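Local coordinates for putative branched-chain amino acid transport system substrate-binding protein (Rhodopseudomonas palustris, PDB 3TX6) that probably binds lignin-derived aromatic acids in the periplasm for delivery to an ABC transporter, and holds 3-(4-hydroxy-phenyl)pyruvic acid here, at residues L150-N153 / D154-Q158; T208-E212 / R213-G217. One frame throughout, in Å; residues are numbered along the deposited sequence.

Both contacts are local, and both belong to the lobe built on the mainly parallel sheet that contains strands 137-143, 193-197 and 218-221. Contact 1 lies in the middle of helix 146-161, the helix of a beta-alpha-beta unit between strands 137-143 and 165-172; contact 2 ends helix 200-213 and leads into strand 218-221. Their centres are 23 Å apart and their nearest atoms about 11 Å, so neither touches the other. Contact 1 is the one that comes near the ligand pocket, the side chain of Trp151 standing about 6 Å from the bound 3-(4-hydroxy-phenyl)pyruvic acid. Contact 2 lies farther out, its centre about 27 Å from that of the chain.

Contact 1: residues L150-N153 / D154-Q158; sequences LWFN and DLKKQ
Leu150 O accepts from Asp154 N, the first of four successive i to i+4 bonds in one continuous helix, of which Leu155 N to Trp151 O is typical at 3.0 Å. The backbone widens to a pi-type turn at 155-158. Toward strand 165-172 the Lys156 chain, bent at chi3 (71°) and again at chi4, brings its methylene CD obliquely against the Phe152 ring, 3.7 Å from Phe152 CE2. These bends set the ammonium beside Asn153, whose side chain runs alongside and points the same way; the bond from Lys156 NZ to Asn153 OD1 is weak at 3.4 Å. One turn along, Gln158 NE2 donates to the syn lone pair of Asp154 OD1 at 2.9 Å, while Asp154 OD2 is hydrogen-bonded to Tyr127 OH. Gln158 NE2 also bonds to Pro120 O, which ties this face to helix 119-130. As the helix of a beta-alpha-beta unit, the segment packs Leu155 on Val138 and Tyr140 of strand 137-143 and on Ile166 of strand 165-172, and the Trp151 ring meets Tyr147 edge-to-face. The chemistry is thus divided: the buried Asp154 carboxylate has both oxygens bonded, which probably helps to keep it ionised, whereas the exposed Lys156 ammonium is only loosely steered by Asn153.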
loop_
_atom_site.group_PDB
_atom_site.type_symbol
_atom_site.label_atom_id
_atom_site.label_comp_id
_atom_site.label_asym_id
_atom_site.label_seq_id
_atom_site.Cartn_x
_atom_site.Cartn_y
_atom_site.Cartn_z
ATOM N N LEU A 150 -8.450 -3.230 10.527
ATOM C CA LEU A 150 -8.647 -4.066 9.332
ATOM C C LEU A 150 -7.820 -5.361 9.484
ATOM O O LEU A 150 -8.278 -6.454 9.171
ATOM C CB LEU A 150 -8.192 -3.387 8.067
ATOM C CG LEU A 150 -9.062 -2.290 7.495
ATOM C CD1 LEU A 150 -8.261 -1.430 6.511
ATOM C CD2 LEU A 150 -10.279 -2.926 6.835
ATOM N N TRP A 151 -6.609 -5.236 9.987
ATOM C CA TRP A 151 -5.705 -6.408 10.119
ATOM C C TRP A 151 -6.149 -7.347 11.190
ATOM O O TRP A 151 -6.195 -8.575 10.981
ATOM C CB TRP A 151 -4.285 -5.931 10.353
ATOM C CG TRP A 151 -3.543 -5.791 9.045
ATOM C CD1 TRP A 151 -3.116 -4.635 8.400
ATOM C CD2 TRP A 151 -3.101 -6.892 8.235
ATOM N NE1 TRP A 151 -2.468 -4.951 7.251
ATOM C CE2 TRP A 151 -2.462 -6.328 7.076
ATOM C CE3 TRP A 151 -3.217 -8.283 8.337
ATOM C CZ2 TRP A 151 -1.880 -7.126 6.101
ATOM C CZ3 TRP A 151 -2.631 -9.052 7.349
ATOM C CH2 TRP A 151 -1.993 -8.491 6.253
ATOM N N PHE A 152 -6.503 -6.793 12.343
ATOM C CA PHE A 152 -7.044 -7.652 13.401
ATOM C C PHE A 152 -8.313 -8.359 12.965
ATOM O O PHE A 152 -8.449 -9.544 13.212
ATOM C CB PHE A 152 -7.277 -6.929 14.721
ATOM C CG PHE A 152 -7.746 -7.843 15.806
ATOM C CD1 PHE A 152 -6.907 -8.838 16.305
ATOM C CD2 PHE A 152 -9.018 -7.725 16.313
ATOM C CE1 PHE A 152 -7.345 -9.704 17.283
ATOM C CE2 PHE A 152 -9.455 -8.576 17.307
ATOM C CZ PHE A 152 -8.616 -9.559 17.793
ATOM N N ASN A 153 -9.242 -7.643 12.354
ATOM C CA ASN A 153 -10.480 -8.262 11.954
ATOM C C ASN A 153 -10.252 -9.403 10.966
ATOM O O ASN A 153 -10.953 -10.433 11.013
ATOM C CB ASN A 153 -11.419 -7.242 11.342
ATOM C CG ASN A 153 -11.926 -6.237 12.336
ATOM O OD1 ASN A 153 -11.803 -6.411 13.551
ATOM N ND2 ASN A 153 -12.544 -5.183 11.811
ATOM N N ASP A 154 -9.278 -9.220 10.089
ATOM C CA ASP A 154 -8.939 -10.246 9.119
ATOM C C ASP A 154 -8.322 -11.475 9.823
ATOM O O ASP A 154 -8.634 -12.630 9.463
ATOM C CB ASP A 154 -7.976 -9.687 8.049
ATOM C CG ASP A 154 -7.636 -10.714 6.978
ATOM O OD1 ASP A 154 -8.551 -11.021 6.192
ATOM O OD2 ASP A 154 -6.474 -11.242 6.953
ATOM N N LEU A 155 -7.456 -11.248 10.813
ATOM C CA LEU A 155 -6.880 -12.366 11.567
ATOM C C LEU A 155 -7.994 -13.171 12.247
ATOM O O LEU A 155 -7.973 -14.402 12.260
ATOM C CB LEU A 155 -5.887 -11.857 12.610
ATOM C CG LEU A 155 -5.167 -12.850 13.512
ATOM C CD1 LEU A 155 -4.288 -13.823 12.757
ATOM C CD2 LEU A 155 -4.356 -12.117 14.601
ATOM N N LYS A 156 -8.995 -12.472 12.760
ATOM C CA LYS A 156 -10.057 -13.100 13.514
ATOM C C LYS A 156 -10.965 -13.848 12.538
ATOM O O LYS A 156 -11.342 -14.987 12.802
ATOM C CB LYS A 156 -10.852 -12.020 14.230
ATOM C CG LYS A 156 -11.503 -12.378 15.552
ATOM C CD LYS A 156 -11.910 -11.075 16.250
ATOM C CE LYS A 156 -13.099 -10.397 15.564
ATOM N NZ LYS A 156 -13.071 -8.905 15.491
ATOM N N LYS A 157 -11.287 -13.239 11.391
ATOM C CA LYS A 157 -12.280 -13.838 10.502
ATOM C C LYS A 157 -11.636 -14.922 9.621
ATOM O O LYS A 157 -12.012 -16.093 9.659
ATOM C CB LYS A 157 -12.990 -12.760 9.678
ATOM C CG LYS A 157 -13.949 -13.288 8.611
ATOM C CD LYS A 157 -14.596 -12.139 7.821
ATOM C CE LYS A 157 -15.498 -12.663 6.699
ATOM N NZ LYS A 157 -16.019 -11.615 5.777
ATOM N N GLN A 158 -10.642 -14.522 8.863
ATOM C CA GLN A 158 -9.988 -15.398 7.935
ATOM C C GLN A 158 -9.015 -16.315 8.663
ATOM O O GLN A 158 -8.938 -17.547 8.411
ATOM C CB GLN A 158 -9.304 -14.542 6.834
ATOM C CG GLN A 158 -8.584 -15.399 5.842
ATOM C CD GLN A 158 -8.100 -14.689 4.619
ATOM O OE1 GLN A 158 -7.961 -15.338 3.573
ATOM N NE2 GLN A 158 -7.826 -13.368 4.716
#

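Contact 2: residues T208-E212 / R213-G217; sequences TSLRE and RGYKG
Leu210 and Arg211 turn their carbonyls to the amides of Tyr215 and Gly214, closing helix 200-213. The bond from Tyr215 N to Leu210 O is the straighter, at 3.0 Å and 159°; Gly214 N reaches Arg211 O at 3.2 Å from above the carbonyl plane. Gly214 has a phi of 99°, where a side chain would jam against the preceding carbonyl oxygen. Arg211 clamps the departing loop. Its chain bends at chi2 (-52°) and lays the guanidinium edge against it, where NH1 and NH2 grip Gly217 O end-on, NH2 at 2.7 Å, both in the carbonyl plane. NH2 also bonds to Tyr215 O at 2.9 Å, this time from above that carbonyl's plane. A water donates to both Arg211 O and Tyr215 O, a second tie between helix and loop. With an alanine in place of Arg211 all three guanidinium bonds go, which is likely to leave Gly217 O without these donors and the loop freer to move. The tightly packed part lies inward, where Leu210 CB meets Tyr215 CB at 4.1 Å and both side chains pack on Ile194 of strand 193-197. The chain folds back so that Gly217 N lies 3.5 Å above the centre of the Tyr215 ring, while Tyr215 OH bonds to Pro191 O. Looser are the solvent-facing residues: Glu212 and Lys216 are exposed, whereas Arg213, also exposed, lays its side chain along Val183, Leu184 and Val187 of helix 180-189. The positive phi and paired return bonds define a Schellman motif, here turning the chain from helix 200-213 toward strand 218-221.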
loop_
_atom_site.group_PDB
_atom_site.type_symbol
_atom_site.label_atom_id
_atom_site.label_comp_id
_atom_site.label_asym_id
_atom_site.label_seq_id
_atom_site.Cartn_x
_atom_site.Cartn_y
_atom_site.Cartn_z
ATOM N N THR A 208 12.027 -5.702 16.936
ATOM C CA THR A 208 13.211 -5.594 17.805
ATOM C C THR A 208 12.844 -5.909 19.244
ATOM O O THR A 208 13.508 -6.707 19.921
ATOM C CB THR A 208 13.857 -4.177 17.739
ATOM O OG1 THR A 208 12.969 -3.158 18.262
ATOM C CG2 THR A 208 14.270 -3.861 16.305
ATOM N N SER A 209 11.772 -5.284 19.704
ATOM C CA SER A 209 11.366 -5.404 21.077
ATOM C C SER A 209 10.938 -6.910 21.419
ATOM O O SER A 209 11.334 -7.490 22.446
ATOM C CB SER A 209 10.280 -4.337 21.295
ATOM O OG SER A 209 9.647 -4.443 22.533
ATOM N N LEU A 210 10.213 -7.587 20.534
ATOM C CA LEU A 210 9.872 -8.978 20.799
ATOM C C LEU A 210 11.124 -9.865 20.837
ATOM O O LEU A 210 11.261 -10.722 21.736
ATOM C CB LEU A 210 8.870 -9.508 19.756
ATOM C CG LEU A 210 7.396 -9.077 19.922
ATOM C CD1 LEU A 210 6.667 -9.230 18.580
ATOM C CD2 LEU A 210 6.712 -9.845 21.050
ATOM N N ARG A 211 12.021 -9.718 19.852
ATOM C CA ARG A 211 13.213 -10.584 19.831
ATOM C C ARG A 211 14.122 -10.362 21.052
ATOM O O ARG A 211 14.666 -11.321 21.634
ATOM C CB ARG A 211 14.021 -10.426 18.531
ATOM C CG ARG A 211 13.353 -11.010 17.285
ATOM C CD ARG A 211 12.941 -12.448 17.521
ATOM N NE ARG A 211 12.484 -13.086 16.303
ATOM C CZ ARG A 211 11.567 -14.049 16.238
ATOM N NH1 ARG A 211 11.225 -14.543 15.044
ATOM N NH2 ARG A 211 11.052 -14.582 17.338
ATOM N N GLU A 212 14.259 -9.112 21.477
ATOM C CA GLU A 212 15.077 -8.798 22.669
ATOM C C GLU A 212 14.471 -9.237 24.011
ATOM O O GLU A 212 15.176 -9.324 25.055
ATOM C CB GLU A 212 15.350 -7.297 22.716
ATOM C CG GLU A 212 16.176 -6.787 21.549
ATOM C CD GLU A 212 16.262 -5.279 21.559
ATOM O OE1 GLU A 212 16.118 -4.713 22.663
ATOM O OE2 GLU A 212 16.464 -4.667 20.493
ATOM N N ARG A 213 13.171 -9.475 24.012
ATOM C CA ARG A 213 12.470 -10.007 25.228
ATOM C C ARG A 213 12.501 -11.518 25.276
ATOM O O ARG A 213 12.105 -12.132 26.269
ATOM C CB ARG A 213 11.016 -9.544 25.218
ATOM C CG ARG A 213 10.093 -10.072 26.315
ATOM C CD ARG A 213 10.210 -9.238 27.567
ATOM N NE ARG A 213 9.661 -9.928 28.733
ATOM C CZ ARG A 213 9.766 -9.505 29.998
ATOM N NH1 ARG A 213 10.411 -8.368 30.288
ATOM N NH2 ARG A 213 9.217 -10.220 30.992
ATOM N N GLY A 214 12.948 -12.123 24.188
ATOM C CA GLY A 214 13.139 -13.551 24.162
ATOM C C GLY A 214 11.995 -14.286 23.511
ATOM O O GLY A 214 11.892 -15.482 23.718
ATOM N N TYR A 215 11.180 -13.602 22.679
ATOM C CA TYR A 215 10.198 -14.296 21.899
ATOM C C TYR A 215 10.904 -15.178 20.824
ATOM O O TYR A 215 11.785 -14.687 20.092
ATOM C CB TYR A 215 9.219 -13.297 21.252
ATOM C CG TYR A 215 8.106 -14.011 20.538
ATOM C CD1 TYR A 215 7.224 -14.853 21.248
ATOM C CD2 TYR A 215 7.993 -13.947 19.157
ATOM C CE1 TYR A 215 6.236 -15.552 20.594
ATOM C CE2 TYR A 215 6.992 -14.641 18.487
ATOM C CZ TYR A 215 6.113 -15.438 19.220
ATOM O OH TYR A 215 5.155 -16.131 18.538
ATOM N N LYS A 216 10.509 -16.456 20.729
ATOM C CA LYS A 216 11.148 -17.413 19.813
ATOM C C LYS A 216 10.308 -17.852 18.655
ATOM O O LYS A 216 10.804 -18.514 17.721
ATOM C CB LYS A 216 11.613 -18.674 20.558
ATOM C CG LYS A 216 12.996 -18.578 21.191
ATOM C CD LYS A 216 12.993 -17.575 22.332
ATOM C CE LYS A 216 13.846 -18.008 23.521
ATOM N NZ LYS A 216 13.370 -17.354 24.758
ATOM N N GLY A 217 9.031 -17.488 18.693
ATOM C CA GLY A 217 8.104 -17.868 17.632
ATOM C C GLY A 217 8.333 -17.127 16.340
ATOM O O GLY A 217 9.164 -16.194 16.270
HETATM O O HOH W 1 14.210 -13.874 20.883
#